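Local coordinates for branched-chain-amino-acid aminotransferase (Deinococcus radiodurans, PDB 3UZO), which probably catalyses the pyridoxal-phosphate-dependent transfer of the amino group of leucine, valine or isoleucine to 2-oxoglutarate, yielding branched-chain 2-oxo acids and L-glutamate, at residues F185-Y190 with I226-A231; F222-Y227 with E237-A242; H233-E238 with E285-I290; F245-D250 with K295-G300. One frame throughout, in Å; residues are numbered along the deposited sequence.

Interaction 1. Residues F185-Y190 with I226-A231; sequences FITSDY and IYLDPA
F185 and I226 meet where strand 183-186 pairs in parallel with the short strand 224-225, in the mixed sheet of this class-IV aminotransferase. CG1 of I226 lies 3.3 Å from CB of F185, and the two side chains cross at about a right angle. The isoleucine sends CG1 anti to its own carbonyl carbon (chi1 -71°), which carries CG1 and CD1 together against the root of the phenylalanine, while the ring leads away toward I311 of strand 309-316. Next to this pair the backbones still bond directly: I226 N donates to I186 O at 3.1 Å, approaching from above the carbonyl plane.

Beyond I186 the two backbones separate and water takes over. One water accepts from S188 N at 2.7 Å and is hydrogen-bonded to I226 O, also at 2.7 Å, so it stands in for a backbone bond. A second accepts from L228 N at 3.1 Å and bridges it to the carbonyls of S188 and Y190. Between these polar links, CG2 of T187 touches CD1 of L228 at 3.6 Å; the threonine hydroxyl is turned elsewhere and bonds to H316.

The far end is shaped by an ST turn, in which S188 OG accepts from Y190 N at 3.1 Å. Helix 204-219 lies alongside, touching I186, Y190 and Y227, and Y190 also packs on R107 of the second subunit. Past the turn, Y190 O lies at the edge of the Y227 ring, near its plane and 3.7 Å from CD2.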
# COMPACT_ATOMS: atom_id res chain seq x y z
N PHE A 185 -13.95 -16.17 -12.52
CA PHE A 185 -12.84 -15.26 -12.29
C PHE A 185 -12.11 -15.04 -13.62
O PHE A 185 -12.24 -15.86 -14.54
CB PHE A 185 -11.89 -15.85 -11.23
CG PHE A 185 -12.51 -15.97 -9.86
CD1 PHE A 185 -13.50 -16.91 -9.61
CD2 PHE A 185 -12.13 -15.11 -8.84
CE1 PHE A 185 -14.11 -17.00 -8.35
CE2 PHE A 185 -12.72 -15.19 -7.57
CZ PHE A 185 -13.71 -16.14 -7.33
N ILE A 186 -11.36 -13.96 -13.71
CA ILE A 186 -10.65 -13.63 -14.93
C ILE A 186 -9.20 -13.19 -14.69
O ILE A 186 -8.89 -12.54 -13.69
CB ILE A 186 -11.41 -12.50 -15.69
CG1 ILE A 186 -10.71 -12.17 -17.00
CG2 ILE A 186 -11.53 -11.27 -14.79
CD1 ILE A 186 -11.55 -11.26 -17.92
N THR A 187 -8.31 -13.58 -15.60
CA THR A 187 -6.90 -13.24 -15.52
C THR A 187 -6.74 -11.75 -15.75
O THR A 187 -7.62 -11.10 -16.32
CB THR A 187 -6.08 -14.01 -16.58
OG1 THR A 187 -6.15 -15.41 -16.32
CG2 THR A 187 -4.62 -13.57 -16.57
N SER A 188 -5.61 -11.20 -15.32
CA SER A 188 -5.33 -9.78 -15.49
C SER A 188 -3.85 -9.53 -15.75
O SER A 188 -2.98 -10.28 -15.29
CB SER A 188 -5.75 -8.99 -14.25
OG SER A 188 -5.45 -7.62 -14.41
N ASP A 189 -3.57 -8.46 -16.50
CA ASP A 189 -2.19 -8.06 -16.80
C ASP A 189 -1.60 -7.37 -15.57
O ASP A 189 -0.38 -7.29 -15.41
CB ASP A 189 -2.15 -7.09 -17.98
CG ASP A 189 -2.35 -7.79 -19.32
OD1 ASP A 189 -2.52 -7.08 -20.33
OD2 ASP A 189 -2.32 -9.04 -19.36
N TYR A 190 -2.48 -6.85 -14.71
CA TYR A 190 -2.04 -6.14 -13.51
C TYR A 190 -1.53 -7.08 -12.42
O TYR A 190 -1.88 -8.26 -12.39
CB TYR A 190 -3.17 -5.29 -12.93
CG TYR A 190 -3.55 -4.10 -13.76
CD1 TYR A 190 -4.72 -4.10 -14.53
CD2 TYR A 190 -2.77 -2.95 -13.76
CE1 TYR A 190 -5.09 -2.98 -15.28
CE2 TYR A 190 -3.13 -1.83 -14.50
CZ TYR A 190 -4.29 -1.85 -15.26
OH TYR A 190 -4.66 -0.74 -15.99
N ILE A 226 -8.04 -13.46 -10.86
CA ILE A 226 -7.18 -14.47 -10.26
C ILE A 226 -5.84 -14.01 -10.79
O ILE A 226 -5.64 -13.91 -12.01
CB ILE A 226 -7.48 -15.90 -10.72
CG1 ILE A 226 -8.81 -16.36 -10.11
CG2 ILE A 226 -6.37 -16.83 -10.25
CD1 ILE A 226 -9.12 -17.83 -10.32
N TYR A 227 -4.93 -13.70 -9.88
CA TYR A 227 -3.62 -13.22 -10.25
C TYR A 227 -2.61 -14.31 -10.56
O TYR A 227 -2.68 -15.41 -10.02
CB TYR A 227 -3.08 -12.30 -9.15
CG TYR A 227 -3.93 -11.06 -8.94
CD1 TYR A 227 -5.11 -11.11 -8.18
CD2 TYR A 227 -3.58 -9.85 -9.53
CE1 TYR A 227 -5.91 -9.97 -8.03
CE2 TYR A 227 -4.37 -8.71 -9.39
CZ TYR A 227 -5.54 -8.78 -8.64
OH TYR A 227 -6.31 -7.65 -8.52
N LEU A 228 -1.68 -13.99 -11.46
CA LEU A 228 -0.62 -14.89 -11.88
C LEU A 228 0.69 -14.37 -11.31
O LEU A 228 0.76 -13.22 -10.89
CB LEU A 228 -0.55 -14.93 -13.41
CG LEU A 228 -1.85 -15.27 -14.13
CD1 LEU A 228 -1.63 -15.26 -15.64
CD2 LEU A 228 -2.34 -16.63 -13.66
N ASP A 229 1.74 -15.19 -11.30
CA ASP A 229 3.00 -14.74 -10.75
C ASP A 229 3.44 -13.47 -11.46
O ASP A 229 3.41 -13.38 -12.70
CB ASP A 229 4.07 -15.83 -10.86
CG ASP A 229 4.50 -16.08 -12.28
OD1 ASP A 229 3.75 -16.74 -13.03
OD2 ASP A 229 5.61 -15.61 -12.65
N PRO A 230 3.84 -12.44 -10.69
CA PRO A 230 4.30 -11.13 -11.16
C PRO A 230 5.43 -11.20 -12.19
O PRO A 230 5.36 -10.57 -13.25
CB PRO A 230 4.76 -10.43 -9.88
CG PRO A 230 3.96 -11.07 -8.82
CD PRO A 230 3.94 -12.52 -9.22
N ALA A 231 6.47 -11.95 -11.87
CA ALA A 231 7.63 -12.07 -12.75
C ALA A 231 7.40 -12.61 -14.15
O ALA A 231 8.06 -12.18 -15.08
CB ALA A 231 8.72 -12.88 -12.07
O HOH W 1 -1.92 -11.13 -12.54
O HOH W 2 -3.98 -12.56 -13.66

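Interaction 2. Residues F222-Y227 with E237-A242; sequences FADVIY and EEAGAA. With PLP (pyridoxal-5'-phosphate), chain C.
Y227 N donates to E238 O at 2.7 Å, almost straight along the C=O axis, and E237 N returns an equally short bond to Y227 O. With two residues, E237 and E238, set against one tyrosine, the pairing is a classic beta bulge just beyond strand 224-225. The bulge sends the two glutamates to different tasks. E237 lays CB 3.3 Å from Y227 O, then bends at chi2 (-91°), and its carboxylate is taken by the hydroxyls of S259 and S261. The E238 side chain leaves on the side away from Y227, and its carboxylate reaches the cofactor.

The Y227 ring packs beside the bulge. CG1 of V225 sits 3.7 Å above its plane, over the centre, while the carbonyl oxygens of E238 and A239 lie at its edge. V225 O is also approached by the A239 CA-H, with CA and O 3.2 Å apart. A bond from A239 N to A242 O, 2.7 Å long, closes a short loop around G240 and A241. G240 has a positive phi (86°), and G240 C lies 3.2 Å from the pyridoxal methyl, PLP C2A. A241 touches the bound glutamate, so the loop lines both cofactor and substrate pockets.

Just before this loop, E238 sends CG between its backbone N and carbonyl carbon (chi1 62°), and the chain runs extended beyond CG, placing OE1 2.8 Å from PLP N1; OE2 accepts from L263 N. As in fold-type IV enzymes generally, this carboxylate probably favours a protonated ring nitrogen and strengthens the cofactor as an electron sink.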
# COMPACT_ATOMS: atom_id res chain seq x y z
N PHE A 222 -17.40 -10.71 -13.78
CA PHE A 222 -16.62 -11.70 -13.04
C PHE A 222 -16.59 -11.30 -11.57
O PHE A 222 -16.66 -10.11 -11.24
CB PHE A 222 -15.19 -11.79 -13.56
CG PHE A 222 -15.10 -12.34 -14.95
CD1 PHE A 222 -15.15 -11.50 -16.06
CD2 PHE A 222 -14.96 -13.71 -15.16
CE1 PHE A 222 -15.07 -12.01 -17.35
CE2 PHE A 222 -14.88 -14.24 -16.45
CZ PHE A 222 -14.93 -13.38 -17.55
N ALA A 223 -16.49 -12.29 -10.69
CA ALA A 223 -16.45 -12.05 -9.26
C ALA A 223 -15.18 -11.30 -8.86
O ALA A 223 -15.23 -10.39 -8.03
CB ALA A 223 -16.53 -13.38 -8.50
N ASP A 224 -14.06 -11.69 -9.46
CA ASP A 224 -12.79 -11.07 -9.14
C ASP A 224 -11.72 -11.53 -10.13
O ASP A 224 -11.99 -12.30 -11.05
CB ASP A 224 -12.39 -11.47 -7.71
CG ASP A 224 -11.31 -10.58 -7.10
OD1 ASP A 224 -10.79 -10.94 -6.03
OD2 ASP A 224 -10.98 -9.52 -7.69
N VAL A 225 -10.50 -11.07 -9.91
CA VAL A 225 -9.38 -11.44 -10.76
C VAL A 225 -8.58 -12.54 -10.08
O VAL A 225 -8.50 -12.59 -8.85
CB VAL A 225 -8.43 -10.22 -10.99
CG1 VAL A 225 -7.10 -10.69 -11.57
CG2 VAL A 225 -9.08 -9.22 -11.94
N ILE A 226 -8.04 -13.46 -10.86
CA ILE A 226 -7.18 -14.47 -10.26
C ILE A 226 -5.84 -14.01 -10.79
O ILE A 226 -5.64 -13.91 -12.01
CB ILE A 226 -7.48 -15.90 -10.72
CG1 ILE A 226 -8.81 -16.36 -10.11
CG2 ILE A 226 -6.37 -16.83 -10.25
CD1 ILE A 226 -9.12 -17.83 -10.32
N TYR A 227 -4.93 -13.70 -9.88
CA TYR A 227 -3.62 -13.22 -10.25
C TYR A 227 -2.61 -14.31 -10.56
O TYR A 227 -2.68 -15.41 -10.02
CB TYR A 227 -3.08 -12.30 -9.15
CG TYR A 227 -3.93 -11.06 -8.94
CD1 TYR A 227 -5.11 -11.11 -8.18
CD2 TYR A 227 -3.58 -9.85 -9.53
CE1 TYR A 227 -5.91 -9.97 -8.03
CE2 TYR A 227 -4.37 -8.71 -9.39
CZ TYR A 227 -5.54 -8.78 -8.64
OH TYR A 227 -6.31 -7.65 -8.52
N GLU A 237 -1.49 -17.37 -8.68
CA GLU A 237 -1.08 -16.89 -7.37
C GLU A 237 -2.28 -17.05 -6.43
O GLU A 237 -2.35 -17.99 -5.64
CB GLU A 237 -0.66 -15.42 -7.45
CG GLU A 237 0.70 -15.20 -8.12
CD GLU A 237 1.84 -15.21 -7.12
OE1 GLU A 237 1.91 -14.27 -6.29
OE2 GLU A 237 2.66 -16.16 -7.14
N GLU A 238 -3.24 -16.13 -6.55
CA GLU A 238 -4.46 -16.15 -5.74
C GLU A 238 -5.45 -15.13 -6.30
O GLU A 238 -5.14 -14.48 -7.30
CB GLU A 238 -4.14 -15.83 -4.27
CG GLU A 238 -3.54 -14.45 -4.03
CD GLU A 238 -3.20 -14.20 -2.56
OE1 GLU A 238 -3.80 -14.88 -1.68
OE2 GLU A 238 -2.36 -13.32 -2.27
N ALA A 239 -6.61 -14.99 -5.67
CA ALA A 239 -7.64 -14.06 -6.14
C ALA A 239 -7.64 -12.63 -5.56
O ALA A 239 -8.46 -11.81 -5.94
CB ALA A 239 -9.02 -14.67 -5.92
N GLY A 240 -6.74 -12.33 -4.63
CA GLY A 240 -6.74 -10.98 -4.10
C GLY A 240 -7.70 -10.79 -2.93
O GLY A 240 -7.70 -9.75 -2.28
N ALA A 241 -8.51 -11.81 -2.67
CA ALA A 241 -9.45 -11.80 -1.56
C ALA A 241 -9.59 -13.25 -1.11
O ALA A 241 -10.37 -13.56 -0.21
CB ALA A 241 -10.79 -11.25 -2.01
N ALA A 242 -8.82 -14.13 -1.76
CA ALA A 242 -8.85 -15.56 -1.45
C ALA A 242 -7.71 -16.32 -2.13
O ALA A 242 -7.21 -15.90 -3.18
CB ALA A 242 -10.18 -16.15 -1.88
N1 PLP C . -5.84 -13.90 -0.07
C2 PLP C . -6.07 -12.55 0.20
C2A PLP C . -5.50 -11.51 -0.78
C3 PLP C . -6.82 -12.21 1.38
O3 PLP C . -7.07 -10.92 1.67
C4 PLP C . -7.31 -13.25 2.25
C4A PLP C . -8.12 -12.82 3.55
C5 PLP C . -7.03 -14.66 1.90
C6 PLP C . -6.30 -14.95 0.74
C5A PLP C . -7.47 -15.83 2.68
O4P PLP C . -6.89 -15.91 3.96
P PLP C . -7.74 -16.37 5.21
O1P PLP C . -8.90 -15.47 5.48
O2P PLP C . -6.69 -16.35 6.34
O3P PLP C . -8.07 -17.82 4.96

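Interaction 3. Residues H233-E238 with E285-I290; sequences HTTIEE and EGDIRI. With PLP (pyridoxal-5'-phosphate), chain C.
T235 and R289 form a single backbone bridge, their CA atoms 4.2 Å apart, with I290 N donating to T234 O at 3.0 Å and I236 N to I288 O at 2.9 Å. The carbonyl of I288 is gripped twice. While the amide of I236 meets it head-on, the hydroxyl of T235 donates to it at 3.2 Å from well above the carbonyl plane, 69° out of it. T235 can do this because its OG1 is anti to the backbone N (chi1 175°), which swings the hydroxyl across to segment 285-290.

I236 supplies the apolar half. It meets the residues before and after R289: CD1 reaches I288 CG2 at 4.0 Å, and CG1 approaches I290 CG2 at 3.8 Å, the side chains crossing obliquely in both pairs. The second of these contacts is tentative, because the I290 side chain has a nearly eclipsed chi1 of 14° and puts CG1 only 3.0 Å from T234 O, so its modelled conformation is doubtful. Both I236 and I288 also pack on F244 of strand 243-248.

In the fold, the bridge joins the long connection between strands 224-225 and 243-248 to the segment that follows strand 282-286. That connection goes on to E238 of the pyridoxal-phosphate pocket. D229 OD1 accepts from the amides of both T234 and T235, bonds that probably help to fix the backbone next to T234 O.

R289 lays CB 3.8 Å from T234 O, then turns its chain at chi3, and its NE forms a salt bridge with D291.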
# COMPACT_ATOMS: atom_id res chain seq x y z
N HIS A 233 3.87 -14.23 -15.11
CA HIS A 233 2.45 -14.43 -15.41
C HIS A 233 2.21 -15.79 -16.08
O HIS A 233 1.53 -15.89 -17.10
CB HIS A 233 1.94 -13.30 -16.32
CG HIS A 233 1.56 -12.06 -15.57
ND1 HIS A 233 0.29 -11.53 -15.59
CD2 HIS A 233 2.28 -11.26 -14.74
CE1 HIS A 233 0.24 -10.47 -14.80
NE2 HIS A 233 1.44 -10.28 -14.28
N THR A 234 2.76 -16.84 -15.47
CA THR A 234 2.62 -18.18 -16.01
C THR A 234 1.91 -19.13 -15.04
O THR A 234 1.29 -20.12 -15.45
CB THR A 234 3.99 -18.78 -16.36
OG1 THR A 234 4.77 -18.91 -15.16
CG2 THR A 234 4.73 -17.86 -17.32
N THR A 235 2.00 -18.82 -13.75
CA THR A 235 1.38 -19.65 -12.74
C THR A 235 0.35 -18.86 -11.95
O THR A 235 0.40 -17.64 -11.90
CB THR A 235 2.45 -20.22 -11.79
OG1 THR A 235 1.81 -20.94 -10.74
CG2 THR A 235 3.28 -19.11 -11.20
N ILE A 236 -0.59 -19.57 -11.33
CA ILE A 236 -1.63 -18.93 -10.54
C ILE A 236 -1.10 -18.55 -9.16
O ILE A 236 -0.35 -19.30 -8.55
CB ILE A 236 -2.84 -19.86 -10.39
CG1 ILE A 236 -3.49 -20.06 -11.77
CG2 ILE A 236 -3.84 -19.29 -9.38
CD1 ILE A 236 -4.63 -21.05 -11.78
N GLU A 237 -1.49 -17.37 -8.68
CA GLU A 237 -1.08 -16.89 -7.37
C GLU A 237 -2.28 -17.05 -6.43
O GLU A 237 -2.35 -17.99 -5.64
CB GLU A 237 -0.66 -15.42 -7.45
CG GLU A 237 0.70 -15.20 -8.12
CD GLU A 237 1.84 -15.21 -7.12
OE1 GLU A 237 1.91 -14.27 -6.29
OE2 GLU A 237 2.66 -16.16 -7.14
N GLU A 238 -3.24 -16.13 -6.55
CA GLU A 238 -4.46 -16.15 -5.74
C GLU A 238 -5.45 -15.13 -6.30
O GLU A 238 -5.14 -14.48 -7.30
CB GLU A 238 -4.14 -15.83 -4.27
CG GLU A 238 -3.54 -14.45 -4.03
CD GLU A 238 -3.20 -14.20 -2.56
OE1 GLU A 238 -3.80 -14.88 -1.68
OE2 GLU A 238 -2.36 -13.32 -2.27
N GLU A 285 1.52 -28.62 -2.49
CA GLU A 285 1.65 -27.17 -2.62
C GLU A 285 2.70 -27.01 -3.71
O GLU A 285 3.86 -27.36 -3.52
CB GLU A 285 2.15 -26.54 -1.32
CG GLU A 285 1.17 -26.65 -0.15
CD GLU A 285 1.68 -25.98 1.10
OE1 GLU A 285 1.62 -24.73 1.18
OE2 GLU A 285 2.17 -26.70 2.00
N GLY A 286 2.28 -26.52 -4.87
CA GLY A 286 3.22 -26.36 -5.96
C GLY A 286 2.71 -25.45 -7.05
O GLY A 286 1.74 -24.72 -6.85
N ASP A 287 3.35 -25.51 -8.21
CA ASP A 287 2.96 -24.66 -9.32
C ASP A 287 1.72 -25.16 -10.04
O ASP A 287 1.53 -26.36 -10.22
CB ASP A 287 4.09 -24.54 -10.34
CG ASP A 287 5.28 -23.77 -9.81
OD1 ASP A 287 5.07 -22.69 -9.22
OD2 ASP A 287 6.42 -24.24 -10.00
N ILE A 288 0.87 -24.22 -10.43
CA ILE A 288 -0.33 -24.54 -11.18
C ILE A 288 -0.28 -23.55 -12.34
O ILE A 288 -0.61 -22.38 -12.18
CB ILE A 288 -1.60 -24.31 -10.36
CG1 ILE A 288 -1.58 -25.20 -9.11
CG2 ILE A 288 -2.84 -24.58 -11.21
CD1 ILE A 288 -2.90 -25.25 -8.35
N ARG A 289 0.18 -24.02 -13.50
CA ARG A 289 0.28 -23.16 -14.68
C ARG A 289 -1.11 -22.82 -15.21
O ARG A 289 -2.01 -23.67 -15.18
CB ARG A 289 1.09 -23.87 -15.78
CG ARG A 289 2.56 -24.13 -15.42
CD ARG A 289 3.28 -24.88 -16.54
NE ARG A 289 3.24 -24.14 -17.80
CZ ARG A 289 4.10 -23.18 -18.14
NH1 ARG A 289 5.09 -22.84 -17.32
NH2 ARG A 289 3.96 -22.55 -19.30
N ILE A 290 -1.30 -21.59 -15.69
CA ILE A 290 -2.60 -21.20 -16.20
C ILE A 290 -2.96 -21.91 -17.49
O ILE A 290 -4.10 -21.86 -17.93
CB ILE A 290 -2.73 -19.68 -16.46
CG1 ILE A 290 -1.35 -19.02 -16.44
CG2 ILE A 290 -3.69 -19.06 -15.46
CD1 ILE A 290 -0.54 -19.29 -17.68
N1 PLP C . -5.84 -13.90 -0.07
C2 PLP C . -6.07 -12.55 0.20
C2A PLP C . -5.50 -11.51 -0.78
C3 PLP C . -6.82 -12.21 1.38
O3 PLP C . -7.07 -10.92 1.67
C4 PLP C . -7.31 -13.25 2.25
C4A PLP C . -8.12 -12.82 3.55
C5 PLP C . -7.03 -14.66 1.90
C6 PLP C . -6.30 -14.95 0.74
C5A PLP C . -7.47 -15.83 2.68
O4P PLP C . -6.89 -15.91 3.96
P PLP C . -7.74 -16.37 5.21
O1P PLP C . -8.90 -15.47 5.48
O2P PLP C . -6.69 -16.35 6.34
O3P PLP C . -8.07 -17.82 4.96

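Interaction 4. Residues F245-D250 with K295-G300; sequences FAITQD and KFSEAG
K295 O accepts from Q249 N at 3.2 Å, just beyond the antiparallel pairing of strands 243-248 and 296-302, which a classic beta bulge interrupts. F296 comes next: its ring lies against A246, whose CB sits over one face 3.8 Å from the ring centroid in a CH-pi contact, while I247 O and T248 N lie at the ring's edge. Outside the pair, the phenylalanine also packs on V255.

At S297 the chain turns its corner, and S297 and E298 both face I247. S297 N makes a weak bond to I247 O at 2.8 Å, badly bent at 127°, and E298 N a second weak one at 3.4 Å. The serine hydroxyl adds a side-chain link, S297 OG donating to T248 O at 2.9 Å from above the carbonyl plane. Q249 folds back alongside, its OE1 near S297 CB and its NE2 bonded to G294 O.

Regular pairing resumes at E298, whose O accepts from I247 N at 2.9 Å; its carboxylate is held by T333 and the amide of V332, at the start of helix 331-344. A299 forms a non-hydrogen-bonded pair with A246. G300 completes the ladder with two bonds to F245, N to O and O to N. The F245 ring folds back over the glycine, with CG between its backbone N and carbonyl carbon (chi1 72°) and the ring centroid 4.2 Å from G300 CA.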
# COMPACT_ATOMS: atom_id res chain seq x y z
N PHE A 245 -7.34 -23.11 -4.97
CA PHE A 245 -7.03 -24.52 -4.83
C PHE A 245 -7.73 -25.26 -5.97
O PHE A 245 -8.69 -24.74 -6.55
CB PHE A 245 -7.45 -25.10 -3.47
CG PHE A 245 -8.93 -25.27 -3.29
CD1 PHE A 245 -9.71 -24.23 -2.79
CD2 PHE A 245 -9.55 -26.48 -3.59
CE1 PHE A 245 -11.08 -24.39 -2.58
CE2 PHE A 245 -10.91 -26.66 -3.39
CZ PHE A 245 -11.68 -25.61 -2.88
N ALA A 246 -7.24 -26.44 -6.31
CA ALA A 246 -7.85 -27.24 -7.36
C ALA A 246 -7.74 -28.71 -7.01
O ALA A 246 -6.88 -29.12 -6.23
CB ALA A 246 -7.17 -26.96 -8.71
N ILE A 247 -8.65 -29.50 -7.57
CA ILE A 247 -8.66 -30.94 -7.34
C ILE A 247 -8.35 -31.61 -8.69
O ILE A 247 -8.94 -31.27 -9.71
CB ILE A 247 -10.05 -31.41 -6.84
CG1 ILE A 247 -10.37 -30.80 -5.47
CG2 ILE A 247 -10.07 -32.92 -6.70
CD1 ILE A 247 -10.43 -29.31 -5.44
N THR A 248 -7.40 -32.55 -8.68
CA THR A 248 -7.02 -33.25 -9.91
C THR A 248 -8.18 -34.02 -10.53
O THR A 248 -9.17 -34.33 -9.85
CB THR A 248 -5.85 -34.22 -9.65
OG1 THR A 248 -6.20 -35.10 -8.57
CG2 THR A 248 -4.58 -33.44 -9.30
N GLN A 249 -8.06 -34.33 -11.82
CA GLN A 249 -9.10 -35.04 -12.55
C GLN A 249 -9.60 -36.32 -11.88
O GLN A 249 -10.80 -36.60 -11.90
CB GLN A 249 -8.64 -35.36 -13.98
CG GLN A 249 -8.66 -34.15 -14.92
CD GLN A 249 -10.05 -33.53 -15.06
OE1 GLN A 249 -11.05 -34.14 -14.69
NE2 GLN A 249 -10.11 -32.32 -15.61
N ASP A 250 -8.70 -37.10 -11.29
CA ASP A 250 -9.11 -38.33 -10.63
C ASP A 250 -9.75 -38.07 -9.27
O ASP A 250 -10.16 -39.00 -8.57
CB ASP A 250 -7.92 -39.28 -10.47
CG ASP A 250 -6.83 -38.71 -9.60
OD1 ASP A 250 -6.94 -37.54 -9.18
OD2 ASP A 250 -5.84 -39.43 -9.32
N LYS A 295 -6.01 -30.10 -16.18
CA LYS A 295 -5.46 -31.10 -15.28
C LYS A 295 -6.33 -31.26 -14.02
O LYS A 295 -6.14 -32.19 -13.23
CB LYS A 295 -4.05 -30.68 -14.89
CG LYS A 295 -3.27 -31.67 -14.06
CD LYS A 295 -1.99 -31.03 -13.52
CE LYS A 295 -1.21 -30.31 -14.61
NZ LYS A 295 -0.88 -31.20 -15.77
N PHE A 296 -7.29 -30.36 -13.83
CA PHE A 296 -8.13 -30.41 -12.63
C PHE A 296 -9.62 -30.50 -12.88
O PHE A 296 -10.17 -29.77 -13.71
CB PHE A 296 -7.85 -29.18 -11.75
CG PHE A 296 -6.38 -28.92 -11.53
CD1 PHE A 296 -5.68 -28.08 -12.38
CD2 PHE A 296 -5.70 -29.55 -10.49
CE1 PHE A 296 -4.32 -27.86 -12.20
CE2 PHE A 296 -4.35 -29.34 -10.30
CZ PHE A 296 -3.65 -28.49 -11.16
N SER A 297 -10.27 -31.40 -12.14
CA SER A 297 -11.70 -31.61 -12.26
C SER A 297 -12.54 -30.55 -11.54
O SER A 297 -13.72 -30.39 -11.83
CB SER A 297 -12.07 -32.99 -11.72
OG SER A 297 -11.77 -33.08 -10.33
N GLU A 298 -11.93 -29.83 -10.59
CA GLU A 298 -12.63 -28.78 -9.84
C GLU A 298 -11.65 -27.73 -9.35
O GLU A 298 -10.44 -28.00 -9.21
CB GLU A 298 -13.34 -29.32 -8.58
CG GLU A 298 -13.91 -30.72 -8.64
CD GLU A 298 -14.44 -31.15 -7.27
OE1 GLU A 298 -14.64 -32.37 -7.06
OE2 GLU A 298 -14.67 -30.27 -6.42
N ALA A 299 -12.16 -26.54 -9.07
CA ALA A 299 -11.35 -25.44 -8.56
C ALA A 299 -12.21 -24.55 -7.67
O ALA A 299 -13.42 -24.47 -7.84
CB ALA A 299 -10.76 -24.63 -9.71
N GLY A 300 -11.57 -23.89 -6.71
CA GLY A 300 -12.29 -23.01 -5.81
C GLY A 300 -11.37 -21.98 -5.20
O GLY A 300 -10.15 -22.09 -5.30

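Overall arrangement
All four contacts reach the same mixed sheet. Interactions 1 and 2 share I226 and Y227, the first pairing this stretch with strand 183-186 and the second with residues 237-242 later in the same connection. That connection also supplies interaction 3, which shares E237 and E238 with interaction 2. Interaction 2 is buried and borders the cofactor; interactions 1 and 3 are partly buried, interaction 1 adding water bridges to one direct backbone bond, interaction 3 combining a single bridge with isoleucine packing. Interaction 4, about 17 Å between centres from interaction 2, is a mostly buried strand ladder with exposed residues at its bulged end. I288 of interaction 3 touches the F296 ring, joining these two.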